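Local coordinates for putative fimbrium tip subunit Fim1C (PDB 4EPS), which is probably a component of the tip of fimbriae, the filamentous cell-surface appendages that mediate adhesion and biofilm formation, at residues 58-63 against 75-80; 46-51 against 151-156; 481-486 against 490-495; 385-390 against 437-442. One frame throughout, in Å; residues are numbered along the deposited sequence. Where two conformers were deposited one is given.

Interaction 1. Residues 58-63 against 75-80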
loop_
_atom_site.group_PDB
_atom_site.type_symbol
_atom_site.label_atom_id
_atom_site.label_comp_id
_atom_site.label_asym_id
_atom_site.label_seq_id
_atom_site.Cartn_x
_atom_site.Cartn_y
_atom_site.Cartn_z
ATOM N N ASP A 58 60.806 31.353 -19.577
ATOM C CA ASP A 58 60.826 32.185 -18.367
ATOM C C ASP A 58 59.545 32.976 -18.194
ATOM O O ASP A 58 59.137 33.232 -17.059
ATOM C CB ASP A 58 62.011 33.171 -18.402
ATOM C CG ASP A 58 63.388 32.536 -18.384
ATOM O OD1 ASP A 58 63.590 31.573 -17.607
ATOM O OD2 ASP A 58 64.292 33.057 -19.081
ATOM N N GLU A 59 58.927 33.393 -19.310
ATOM C CA GLU A 59 57.699 34.181 -19.276
ATOM C C GLU A 59 56.460 33.320 -18.924
ATOM O O GLU A 59 55.471 33.898 -18.499
ATOM C CB GLU A 59 57.476 34.931 -20.610
ATOM C CG GLU A 59 57.226 34.035 -21.818
ATOM C CD GLU A 59 56.836 34.739 -23.104
ATOM O OE1 GLU A 59 55.708 35.281 -23.176
ATOM O OE2 GLU A 59 57.640 34.693 -24.064
ATOM N N ILE A 60 56.499 31.977 -19.140
ATOM C CA ILE A 60 55.363 31.048 -18.882
ATOM C C ILE A 60 55.879 29.835 -18.077
ATOM O O ILE A 60 56.016 28.717 -18.588
ATOM C CB ILE A 60 54.602 30.618 -20.192
ATOM C CG1 ILE A 60 54.300 31.836 -21.133
ATOM C CG2 ILE A 60 53.279 29.876 -19.829
ATOM C CD1 ILE A 60 54.067 31.530 -22.626
ATOM N N ASN A 61 56.215 30.093 -16.822
ATOM C CA ASN A 61 56.785 29.112 -15.918
ATOM C C ASN A 61 55.962 29.106 -14.652
ATOM O O ASN A 61 56.109 30.000 -13.818
ATOM C CB ASN A 61 58.274 29.460 -15.650
ATOM C CG ASN A 61 59.050 28.404 -14.896
ATOM O OD1 ASN A 61 58.495 27.494 -14.283
ATOM N ND2 ASN A 61 60.366 28.500 -14.936
ATOM N N ASN A 62 55.023 28.132 -14.539
ATOM C CA ASN A 62 54.100 28.029 -13.407
ATOM C C ASN A 62 53.265 29.308 -13.295
ATOM O O ASN A 62 53.115 29.871 -12.218
ATOM C CB ASN A 62 54.830 27.709 -12.083
ATOM C CG ASN A 62 53.885 27.248 -11.022
ATOM O OD1 ASN A 62 52.860 26.635 -11.323
ATOM N ND2 ASN A 62 54.158 27.589 -9.765
HETATM N N MSE A 63 52.734 29.777 -14.425
HETATM C CA MSE A 63 51.928 30.987 -14.446
HETATM C C MSE A 63 50.514 30.685 -13.931
HETATM O O MSE A 63 49.857 29.783 -14.460
HETATM C CB MSE A 63 51.906 31.570 -15.857
HETATM C CG MSE A 63 51.251 32.928 -15.940
HETATM SE SE MSE A 63 51.179 33.545 -17.808
HETATM C CE MSE A 63 52.776 33.306 -18.260
ATOM N N LYS A 75 47.561 37.049 -15.956
ATOM C CA LYS A 75 48.308 38.015 -16.752
ATOM C C LYS A 75 48.209 37.574 -18.237
ATOM O O LYS A 75 48.401 36.390 -18.527
ATOM C CB LYS A 75 49.757 38.138 -16.259
ATOM C CG LYS A 75 49.872 38.865 -14.921
ATOM C CD LYS A 75 51.322 39.117 -14.534
ATOM C CE LYS A 75 51.454 39.697 -13.147
ATOM N NZ LYS A 75 52.878 39.920 -12.784
ATOM N N PRO A 76 47.816 38.481 -19.164
ATOM C CA PRO A 76 47.630 38.063 -20.565
ATOM C C PRO A 76 48.872 37.479 -21.239
ATOM O O PRO A 76 49.992 37.937 -21.014
ATOM C CB PRO A 76 47.202 39.360 -21.271
ATOM C CG PRO A 76 47.666 40.468 -20.371
ATOM C CD PRO A 76 47.484 39.911 -18.990
ATOM N N ILE A 77 48.656 36.418 -22.024
ATOM C CA ILE A 77 49.687 35.806 -22.853
ATOM C C ILE A 77 49.364 36.254 -24.256
ATOM O O ILE A 77 48.295 35.924 -24.783
ATOM C CB ILE A 77 49.835 34.265 -22.746
ATOM C CG1 ILE A 77 49.909 33.790 -21.293
ATOM C CG2 ILE A 77 51.052 33.784 -23.566
ATOM C CD1 ILE A 77 49.396 32.415 -21.140
ATOM N N LEU A 78 50.247 37.057 -24.825
ATOM C CA LEU A 78 50.059 37.596 -26.162
ATOM C C LEU A 78 50.688 36.670 -27.174
ATOM O O LEU A 78 51.819 36.213 -26.968
ATOM C CB LEU A 78 50.661 39.014 -26.280
ATOM C CG LEU A 78 50.140 40.089 -25.312
ATOM C CD1 LEU A 78 50.981 41.346 -25.405
ATOM C CD2 LEU A 78 48.663 40.397 -25.539
ATOM N N TYR A 79 49.964 36.401 -28.275
ATOM C CA TYR A 79 50.491 35.552 -29.333
ATOM C C TYR A 79 51.686 36.214 -30.009
ATOM O O TYR A 79 51.692 37.419 -30.256
ATOM C CB TYR A 79 49.432 35.169 -30.382
ATOM C CG TYR A 79 50.026 34.329 -31.498
ATOM C CD1 TYR A 79 50.304 32.978 -31.306
ATOM C CD2 TYR A 79 50.430 34.912 -32.700
ATOM C CE1 TYR A 79 50.921 32.217 -32.297
ATOM C CE2 TYR A 79 51.054 34.159 -33.696
ATOM C CZ TYR A 79 51.283 32.808 -33.495
ATOM O OH TYR A 79 51.873 32.053 -34.476
ATOM N N ASP A 80 52.679 35.385 -30.322
ATOM C CA ASP A 80 53.922 35.712 -30.985
ATOM C C ASP A 80 54.368 34.490 -31.777
ATOM O O ASP A 80 54.134 33.369 -31.329
ATOM C CB ASP A 80 54.965 36.098 -29.913
ATOM C CG ASP A 80 56.338 36.461 -30.434
ATOM O OD1 ASP A 80 56.416 37.138 -31.482
ATOM O OD2 ASP A 80 57.331 36.122 -29.761
HETATM O O HOH W 1 54.382 35.702 -25.833
HETATM O O HOH W 2 56.679 34.760 -26.771
#
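Around the G1 beta bulge in which N62 and M63 both face L48, the apolar side chains of I60 and M63 close on I77 from the loop 75-80. N62 takes a left-handed backbone conformation, which asparagine adopts readily. M63, present as selenomethionine, carries most of the contact from the 58-63 side: with CG anti to its backbone N (chi1 -172°) it reaches out along I77, the two chains running in opposing senses, setting SE 3.7 Å from I77 CG1 and 3.9 Å from I77 CD1. The long, flexible chain suits such a glancing fit against a branched neighbour. On the other branch, I77 CG2 lies 3.9 Å from I60 CD1, the two isoleucines meeting at a slant and gripping I77 by both arms. At the solvent side, water bridges the two segments. One molecule is placed to donate to E59 OE1 (3.0 Å) and to L78 O (2.8 Å), and a second to E59 OE2 and, weakly, to D80 OD2; both have competing acceptors. The second may soften the repulsion of these carboxylates. Beneath, I60 and I77 both rest on L48 of strand 45-52, whose backbone pairs with M63 as that of A50 does with I60, while I77 also touches F65 of strand 55-67.

Interaction 2. Residues 46-51 against 151-156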
loop_
_atom_site.group_PDB
_atom_site.type_symbol
_atom_site.label_atom_id
_atom_site.label_comp_id
_atom_site.label_asym_id
_atom_site.label_seq_id
_atom_site.Cartn_x
_atom_site.Cartn_y
_atom_site.Cartn_z
ATOM N N ILE A 46 44.882 27.198 -11.595
ATOM C CA ILE A 46 45.722 26.294 -12.364
ATOM C C ILE A 46 47.062 26.963 -12.592
ATOM O O ILE A 46 47.167 28.183 -12.522
ATOM C CB ILE A 46 45.074 25.862 -13.714
ATOM C CG1 ILE A 46 44.818 27.077 -14.648
ATOM C CG2 ILE A 46 43.815 24.993 -13.482
ATOM C CD1 ILE A 46 44.744 26.728 -16.044
ATOM N N GLY A 47 48.064 26.163 -12.893
ATOM C CA GLY A 47 49.380 26.664 -13.244
ATOM C C GLY A 47 49.655 26.302 -14.686
ATOM O O GLY A 47 49.347 25.187 -15.120
ATOM N N LEU A 48 50.263 27.213 -15.425
ATOM C CA LEU A 48 50.581 26.973 -16.833
ATOM C C LEU A 48 52.099 26.983 -17.088
ATOM O O LEU A 48 52.807 27.840 -16.556
ATOM C CB LEU A 48 49.895 28.072 -17.669
ATOM C CG LEU A 48 50.099 28.034 -19.197
ATOM C CD1 LEU A 48 49.445 26.806 -19.815
ATOM C CD2 LEU A 48 49.514 29.258 -19.849
ATOM N N PHE A 49 52.563 26.079 -17.973
ATOM C CA PHE A 49 53.951 25.987 -18.443
ATOM C C PHE A 49 54.013 25.953 -19.967
ATOM O O PHE A 49 53.178 25.302 -20.606
ATOM C CB PHE A 49 54.637 24.718 -17.914
ATOM C CG PHE A 49 54.850 24.654 -16.423
ATOM C CD1 PHE A 49 53.873 24.119 -15.586
ATOM C CD2 PHE A 49 56.068 25.047 -15.860
ATOM C CE1 PHE A 49 54.083 24.036 -14.206
ATOM C CE2 PHE A 49 56.280 24.953 -14.481
ATOM C CZ PHE A 49 55.288 24.457 -13.660
ATOM N N ALA A 50 55.034 26.599 -20.544
ATOM C CA ALA A 50 55.313 26.557 -21.977
ATOM C C ALA A 50 56.734 26.045 -22.149
ATOM O O ALA A 50 57.669 26.606 -21.557
ATOM C CB ALA A 50 55.151 27.935 -22.610
ATOM N N VAL A 51 56.892 24.953 -22.904
ATOM C CA VAL A 51 58.205 24.347 -23.138
ATOM C C VAL A 51 58.564 24.563 -24.608
ATOM O O VAL A 51 57.817 24.158 -25.501
ATOM C CB VAL A 51 58.216 22.859 -22.711
ATOM C CG1 VAL A 51 59.543 22.184 -23.033
ATOM C CG2 VAL A 51 57.900 22.724 -21.221
ATOM N N LEU A 151 44.096 28.023 -26.031
ATOM C CA LEU A 151 44.697 26.849 -25.414
ATOM C C LEU A 151 43.593 26.112 -24.741
ATOM O O LEU A 151 42.939 26.685 -23.854
ATOM C CB LEU A 151 45.776 27.218 -24.399
ATOM C CG LEU A 151 47.145 27.500 -24.922
ATOM C CD1 LEU A 151 48.018 28.019 -23.791
ATOM C CD2 LEU A 151 47.759 26.231 -25.588
ATOM N N SER A 152 43.305 24.887 -25.194
ATOM C CA SER A 152 42.208 24.122 -24.614
ATOM C C SER A 152 42.785 22.833 -24.043
ATOM O O SER A 152 43.240 21.955 -24.789
ATOM C CB SER A 152 41.112 23.884 -25.655
ATOM O OG SER A 152 40.025 23.169 -25.105
ATOM N N PHE A 153 42.875 22.783 -22.713
ATOM C CA PHE A 153 43.487 21.663 -22.012
ATOM C C PHE A 153 42.496 20.595 -21.631
ATOM O O PHE A 153 41.370 20.889 -21.206
ATOM C CB PHE A 153 44.173 22.153 -20.727
ATOM C CG PHE A 153 45.347 23.068 -20.959
ATOM C CD1 PHE A 153 46.589 22.552 -21.316
ATOM C CD2 PHE A 153 45.201 24.450 -20.872
ATOM C CE1 PHE A 153 47.674 23.400 -21.546
ATOM C CE2 PHE A 153 46.296 25.298 -21.109
ATOM C CZ PHE A 153 47.512 24.760 -21.460
ATOM N N GLN A 154 42.951 19.347 -21.720
ATOM C CA GLN A 154 42.232 18.173 -21.210
ATOM C C GLN A 154 42.997 17.747 -19.946
ATOM O O GLN A 154 44.176 17.405 -20.061
ATOM C CB GLN A 154 42.211 17.022 -22.255
ATOM C CG GLN A 154 41.465 17.336 -23.552
ATOM C CD GLN A 154 39.984 17.430 -23.353
ATOM O OE1 GLN A 154 39.404 16.769 -22.497
ATOM N NE2 GLN A 154 39.358 18.336 -24.054
ATOM N N LEU A 155 42.366 17.793 -18.770
ATOM C CA LEU A 155 43.020 17.394 -17.504
ATOM C C LEU A 155 42.591 16.018 -17.082
ATOM O O LEU A 155 41.404 15.690 -17.209
ATOM C CB LEU A 155 42.704 18.369 -16.353
ATOM C CG LEU A 155 43.038 19.857 -16.526
ATOM C CD1 LEU A 155 42.772 20.594 -15.223
ATOM C CD2 LEU A 155 44.512 20.075 -16.956
ATOM N N THR A 156 43.538 15.213 -16.566
ATOM C CA THR A 156 43.223 13.878 -16.056
ATOM C C THR A 156 43.610 13.857 -14.559
ATOM O O THR A 156 44.612 14.460 -14.180
ATOM C CB THR A 156 43.927 12.814 -16.924
ATOM O OG1 THR A 156 43.605 13.055 -18.296
ATOM C CG2 THR A 156 43.519 11.398 -16.579
#
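L48 and F153 meet inside the fimbrillin-like N-terminal region, packing across an interior lined by strands, an arrangement consistent with the beta-sandwich architecture of the transthyretin clan. Strands 45-52 and 148-174 are not paired here: the CA atoms of L48 and F153 stand 10.3 Å apart, and between the two segments only side chains meet. The two cross at about a right angle, and the ring of F153 receives the leucine methyl CD1 obliquely, near its far end. CD1 comes to 3.3 Å from CZ and 3.7 Å from CE2, a tight fit for carbon against carbon. The forked end of L48 explains how one residue serves two neighbours. Its chi1 of 179° sends CG out from the strand, and chi2 of 66° turns CD1 aside to the ring while CD2 continues the chain outward to L151. F153 has the reach to span the gap, and its flat, wholly apolar ring suits a buried site. Strands 87-92 and 135-145, which link the two strands edge by edge, complete the packing: F153 touches A90 of the first as well as S137 and T140 of the second, and L48 also lies against I60 and F65. The last link is looser and purely apolar, L48 CD2 resting 4.4 Å from L151 CD1.

Interaction 3. Residues 481-486 against 490-495. With SO4 (sulfate ion), chain G.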
loop_
_atom_site.group_PDB
_atom_site.type_symbol
_atom_site.label_atom_id
_atom_site.label_comp_id
_atom_site.label_asym_id
_atom_site.label_seq_id
_atom_site.Cartn_x
_atom_site.Cartn_y
_atom_site.Cartn_z
ATOM N N TYR A 481 1.717 28.433 28.771
ATOM C CA TYR A 481 0.536 27.578 28.720
ATOM C C TYR A 481 0.997 26.158 29.091
ATOM O O TYR A 481 2.081 25.717 28.653
ATOM C CB TYR A 481 -0.082 27.570 27.311
ATOM C CG TYR A 481 -0.966 28.766 27.047
ATOM C CD1 TYR A 481 -0.420 30.023 26.805
ATOM C CD2 TYR A 481 -2.354 28.641 27.020
ATOM C CE1 TYR A 481 -1.233 31.127 26.542
ATOM C CE2 TYR A 481 -3.174 29.729 26.711
ATOM C CZ TYR A 481 -2.608 30.976 26.508
ATOM O OH TYR A 481 -3.406 32.058 26.248
ATOM N N ILE A 482 0.197 25.456 29.895
ATOM C CA ILE A 482 0.479 24.072 30.307
ATOM C C ILE A 482 -0.734 23.238 29.932
ATOM O O ILE A 482 -1.871 23.731 29.992
ATOM C CB ILE A 482 0.830 23.986 31.828
ATOM C CG1 ILE A 482 -0.160 24.868 32.693
ATOM C CG2 ILE A 482 2.328 24.356 32.040
ATOM C CD1 ILE A 482 -0.138 24.610 34.291
ATOM N N VAL A 483 -0.498 21.991 29.551
ATOM C CA VAL A 483 -1.565 21.142 29.067
ATOM C C VAL A 483 -1.834 20.006 30.049
ATOM O O VAL A 483 -0.911 19.370 30.562
ATOM C CB VAL A 483 -1.246 20.614 27.627
ATOM C CG1 VAL A 483 -2.286 19.597 27.147
ATOM C CG2 VAL A 483 -1.175 21.789 26.640
ATOM N N THR A 484 -3.120 19.764 30.271
ATOM C CA THR A 484 -3.619 18.665 31.092
ATOM C C THR A 484 -4.589 17.879 30.255
ATOM O O THR A 484 -5.050 18.361 29.217
ATOM C CB THR A 484 -4.268 19.195 32.383
ATOM O OG1 THR A 484 -5.279 20.155 32.040
ATOM C CG2 THR A 484 -3.228 19.777 33.351
ATOM N N TYR A 485 -4.913 16.674 30.701
ATOM C CA TYR A 485 -5.782 15.795 29.942
ATOM C C TYR A 485 -6.839 15.138 30.792
ATOM O O TYR A 485 -6.585 14.799 31.937
ATOM C CB TYR A 485 -4.932 14.651 29.340
ATOM C CG TYR A 485 -3.889 15.117 28.352
ATOM C CD1 TYR A 485 -4.232 15.411 27.031
ATOM C CD2 TYR A 485 -2.556 15.287 28.742
ATOM C CE1 TYR A 485 -3.275 15.885 26.120
ATOM C CE2 TYR A 485 -1.587 15.729 27.833
ATOM C CZ TYR A 485 -1.957 16.040 26.531
ATOM O OH TYR A 485 -0.997 16.492 25.659
ATOM N N SER A 486 -7.967 14.869 30.169
ATOM C CA SER A 486 -8.982 13.958 30.670
ATOM C C SER A 486 -8.915 12.740 29.728
ATOM O O SER A 486 -8.087 12.730 28.804
ATOM C CB SER A 486 -10.355 14.612 30.662
ATOM O OG SER A 486 -10.764 14.777 29.313
ATOM N N GLY A 490 -7.665 17.179 25.653
ATOM C CA GLY A 490 -6.542 17.923 26.202
ATOM C C GLY A 490 -7.065 19.331 26.490
ATOM O O GLY A 490 -8.005 19.818 25.836
ATOM N N SER A 491 -6.474 20.010 27.457
ATOM C CA SER A 491 -6.901 21.371 27.779
ATOM C C SER A 491 -5.674 22.233 28.001
ATOM O O SER A 491 -4.787 21.832 28.757
ATOM C CB SER A 491 -7.794 21.366 29.028
ATOM O OG SER A 491 -8.094 22.694 29.430
ATOM N N ALA A 492 -5.600 23.390 27.335
ATOM C CA ALA A 492 -4.455 24.308 27.497
ATOM C C ALA A 492 -4.810 25.350 28.561
ATOM O O ALA A 492 -5.760 26.078 28.383
ATOM C CB ALA A 492 -4.094 24.977 26.163
ATOM N N GLY A 493 -4.086 25.358 29.679
ATOM C CA GLY A 493 -4.334 26.277 30.779
ATOM C C GLY A 493 -3.248 27.322 30.862
ATOM O O GLY A 493 -2.126 27.084 30.424
ATOM N N THR A 494 -3.540 28.448 31.493
ATOM C CA THR A 494 -2.576 29.549 31.554
ATOM C C THR A 494 -1.743 29.617 32.851
ATOM O O THR A 494 -1.002 30.585 33.022
ATOM C CB THR A 494 -3.337 30.857 31.350
ATOM O OG1 THR A 494 -4.260 31.031 32.429
ATOM C CG2 THR A 494 -4.065 30.910 30.006
ATOM N N GLY A 495 -1.833 28.610 33.724
ATOM C CA GLY A 495 -1.153 28.659 35.025
ATOM C C GLY A 495 0.283 28.156 35.107
ATOM O O GLY A 495 0.784 27.904 36.200
HETATM S S SO4 G . -6.226 34.063 32.318
HETATM O O1 SO4 G . -6.598 33.348 33.545
HETATM O O2 SO4 G . -7.264 33.843 31.303
HETATM O O3 SO4 G . -6.048 35.481 32.565
HETATM O O4 SO4 G . -4.954 33.566 31.809
HETATM O O HOH W 3 -4.412 22.723 31.747
#
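I482 and T484 face G493 and S491 as hydrogen-bonded pairs of an antiparallel beta hairpin, with V483-A492 and Y485-G490 as the non-hydrogen-bonded pairs. I482 N reaches G493 O at 2.9 Å and G493 N returns to I482 O at 2.8 Å; T484 and S491 exchange the same two bonds. S491 O also receives a CA-H...O contact from V483 and a bond from a water 3.1 Å away, which lies 2.7 Å from T484 OG1. The hydroxyl of threonine thus suits the watery face it shares with S491. At one end the Y485 ring leans against the neighbouring strand, CD1 3.5 Å from G490 CA, a closeness that glycine, having no side chain, permits. At the other, Y481 and T494 run side by side, with T494 CG2 3.6 Å from Y481 CE2. T494 divides its two branches: the methyl packs against the tyrosine ring and OG1 donates to O4 of a sulfate, probably from the crystallisation liquor, at 2.7 Å; R475 binds the same ion. Strand 479-485 is the middle of three, with 469-474 on its far side. Helix 434-438 covers the face of V483 and A492, and Y485 OH bonds to its L437 O.

Interaction 4. Residues 385-390 against 437-442. With SO4 (sulfate ion), chain H.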
loop_
_atom_site.group_PDB
_atom_site.type_symbol
_atom_site.label_atom_id
_atom_site.label_comp_id
_atom_site.label_asym_id
_atom_site.label_seq_id
_atom_site.Cartn_x
_atom_site.Cartn_y
_atom_site.Cartn_z
ATOM N N LEU A 385 -4.571 26.860 20.142
ATOM C CA LEU A 385 -4.912 25.576 19.502
ATOM C C LEU A 385 -4.117 25.313 18.208
ATOM O O LEU A 385 -4.187 24.213 17.665
ATOM C CB LEU A 385 -6.421 25.510 19.218
ATOM C CG LEU A 385 -7.352 25.501 20.478
ATOM C CD1 LEU A 385 -8.827 25.411 20.076
ATOM C CD2 LEU A 385 -7.006 24.365 21.431
ATOM N N ARG A 386 -3.318 26.281 17.748
ATOM C CA ARG A 386 -2.539 26.124 16.505
ATOM C C ARG A 386 -1.232 25.356 16.698
ATOM O O ARG A 386 -0.575 25.499 17.733
ATOM C CB ARG A 386 -2.194 27.503 15.892
ATOM C CG ARG A 386 -3.376 28.481 15.746
ATOM C CD ARG A 386 -4.486 27.892 14.886
ATOM N NE ARG A 386 -5.533 28.877 14.611
ATOM C CZ ARG A 386 -6.732 28.571 14.142
ATOM N NH1 ARG A 386 -7.075 27.302 13.955
ATOM N NH2 ARG A 386 -7.617 29.528 13.899
ATOM N N PHE A 387 -0.826 24.593 15.668
ATOM C CA PHE A 387 0.447 23.848 15.678
ATOM C C PHE A 387 1.562 24.804 15.333
ATOM O O PHE A 387 1.714 25.144 14.156
ATOM C CB PHE A 387 0.413 22.724 14.634
ATOM C CG PHE A 387 -0.361 21.475 14.949
ATOM C CD1 PHE A 387 -1.298 21.455 15.977
ATOM C CD2 PHE A 387 -0.138 20.306 14.230
ATOM C CE1 PHE A 387 -2.004 20.293 16.278
ATOM C CE2 PHE A 387 -0.853 19.142 14.527
ATOM C CZ PHE A 387 -1.770 19.141 15.555
ATOM N N LEU A 388 2.324 25.268 16.335
ATOM C CA LEU A 388 3.367 26.291 16.112
ATOM C C LEU A 388 4.644 26.046 16.885
ATOM O O LEU A 388 5.452 26.964 17.012
ATOM C CB LEU A 388 2.798 27.687 16.517
ATOM C CG LEU A 388 1.719 28.249 15.565
ATOM C CD1 LEU A 388 0.974 29.400 16.208
ATOM C CD2 LEU A 388 2.339 28.668 14.219
ATOM N N GLY A 389 4.836 24.830 17.408
ATOM C CA GLY A 389 6.020 24.525 18.206
ATOM C C GLY A 389 7.334 24.776 17.484
ATOM O O GLY A 389 8.265 25.323 18.079
ATOM N N TYR A 390 7.423 24.405 16.198
ATOM C CA TYR A 390 8.686 24.627 15.476
ATOM C C TYR A 390 8.971 26.143 15.393
ATOM O O TYR A 390 10.073 26.595 15.759
ATOM C CB TYR A 390 8.714 23.970 14.084
ATOM C CG TYR A 390 10.078 24.213 13.474
ATOM C CD1 TYR A 390 11.190 23.494 13.904
ATOM C CD2 TYR A 390 10.292 25.290 12.613
ATOM C CE1 TYR A 390 12.471 23.774 13.417
ATOM C CE2 TYR A 390 11.571 25.591 12.133
ATOM C CZ TYR A 390 12.656 24.837 12.545
ATOM O OH TYR A 390 13.919 25.148 12.105
ATOM N N LEU A 437 0.103 19.719 21.734
ATOM C CA LEU A 437 -0.171 18.853 22.899
ATOM C C LEU A 437 -1.641 18.526 23.027
ATOM O O LEU A 437 -1.978 17.374 23.285
ATOM C CB LEU A 437 0.303 19.504 24.209
ATOM C CG LEU A 437 1.831 19.488 24.417
ATOM C CD1 LEU A 437 2.230 20.550 25.463
ATOM C CD2 LEU A 437 2.335 18.069 24.779
ATOM N N VAL A 438 -2.519 19.513 22.843
ATOM C CA VAL A 438 -3.967 19.282 22.971
ATOM C C VAL A 438 -4.435 18.228 21.945
ATOM O O VAL A 438 -5.241 17.351 22.291
ATOM C CB VAL A 438 -4.732 20.626 22.859
ATOM C CG1 VAL A 438 -6.229 20.420 22.570
ATOM C CG2 VAL A 438 -4.545 21.430 24.144
ATOM N N ALA A 439 -3.840 18.236 20.742
ATOM C CA ALA A 439 -4.205 17.302 19.663
ATOM C C ALA A 439 -3.772 15.844 19.923
ATOM O O ALA A 439 -4.235 14.950 19.212
ATOM C CB ALA A 439 -3.642 17.794 18.331
ATOM N N LEU A 440 -2.910 15.581 20.929
ATOM C CA LEU A 440 -2.533 14.214 21.308
ATOM C C LEU A 440 -3.720 13.415 21.871
ATOM O O LEU A 440 -3.689 12.187 21.878
ATOM C CB LEU A 440 -1.416 14.222 22.360
ATOM C CG LEU A 440 -0.061 14.782 21.874
ATOM C CD1 LEU A 440 0.946 14.771 23.001
ATOM C CD2 LEU A 440 0.497 13.936 20.722
ATOM N N GLN A 441 -4.728 14.106 22.392
ATOM C CA GLN A 441 -5.869 13.409 22.980
ATOM C C GLN A 441 -7.130 13.650 22.155
ATOM O O GLN A 441 -7.326 14.727 21.592
ATOM C CB GLN A 441 -6.063 13.883 24.457
ATOM C CG GLN A 441 -7.208 13.197 25.261
ATOM C CD GLN A 441 -7.017 11.685 25.375
ATOM O OE1 GLN A 441 -6.876 10.981 24.375
ATOM N NE2 GLN A 441 -7.045 11.154 26.584
ATOM N N ASP A 442 -8.001 12.635 22.077
ATOM C CA ASP A 442 -9.293 12.791 21.415
ATOM C C ASP A 442 -10.375 12.115 22.277
ATOM O O ASP A 442 -10.061 11.565 23.334
ATOM C CB ASP A 442 -9.263 12.264 19.959
ATOM C CG ASP A 442 -9.055 10.762 19.778
ATOM O OD1 ASP A 442 -9.143 10.013 20.786
ATOM O OD2 ASP A 442 -8.810 10.336 18.633
HETATM S S SO4 H . -10.678 28.042 12.653
HETATM O O1 SO4 H . -11.684 27.780 13.688
HETATM O O2 SO4 H . -11.272 27.920 11.307
HETATM O O3 SO4 H . -10.157 29.399 12.839
HETATM O O4 SO4 H . -9.603 27.050 12.786
#
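The loop leading into helix 389-403 packs on the end of helix 434-438, where the chain makes a type I beta turn from V438 to Q441; F387 meets A439, and L385 meets V438. The phenylalanine approaches with its rim: A439 CB lies near the ring plane, 3.6 Å from CZ and equally far from CE1, so that the methyl sits against the bond joining them. A small alanine is apt here, its short methyl suiting the close approach of the ring edge. The CB of F387 is not itself aimed at the turn; chi1 of -77° swings the ring across so that its CE1-CZ edge reaches A439. Alongside, L385 and V438 touch more lightly through single methyls, L385 CD2 being 4.2 Å from V438 CG1. Polar bonds just beyond the contact tie the start of helix 389-403 to the region of helix 434-438. E436 accepts from the backbone N of G389 in the first turn of helix 389-403, where a carboxylate probably interacts favourably with the helix dipole, and S433 OG bonds to the N of L388, the N-cap residue. R386 turns outward instead. A salt bridge from NE to E378 fixes its guanidinium, whose edge presents two N-H groups to a sulfate that probably came from the crystallisation liquor. The ion's sulfur lies in the guanidinium plane, and the fork is nearly even: NH1 donates to O4 and NH2 to O3, each at 2.8 Å, with angles of 167° and 163°.

The four contacts fall into two pairs at opposite ends of an elongated chain. Interactions 1 and 2 lie in the fimbrillin-like region, with centres about 12 Å apart; they share the neighbouring strands 45-52 and 55-67, interaction 1 is nested inside the loop closed by interaction 2, and L48 is common ground, its CD2 being 3.4 Å from I77 CD1. Interactions 4 and 3 follow in that order along the chain, about 11 Å apart between centres, joined where Q441 NE2 bonds to S486 O at 2.9 Å. Between the pairs the centres are about 62 to 77 Å apart and nothing touches. Each end therefore has its own packing, one of strands and a loop, the other of loops, a short helix and a hairpin.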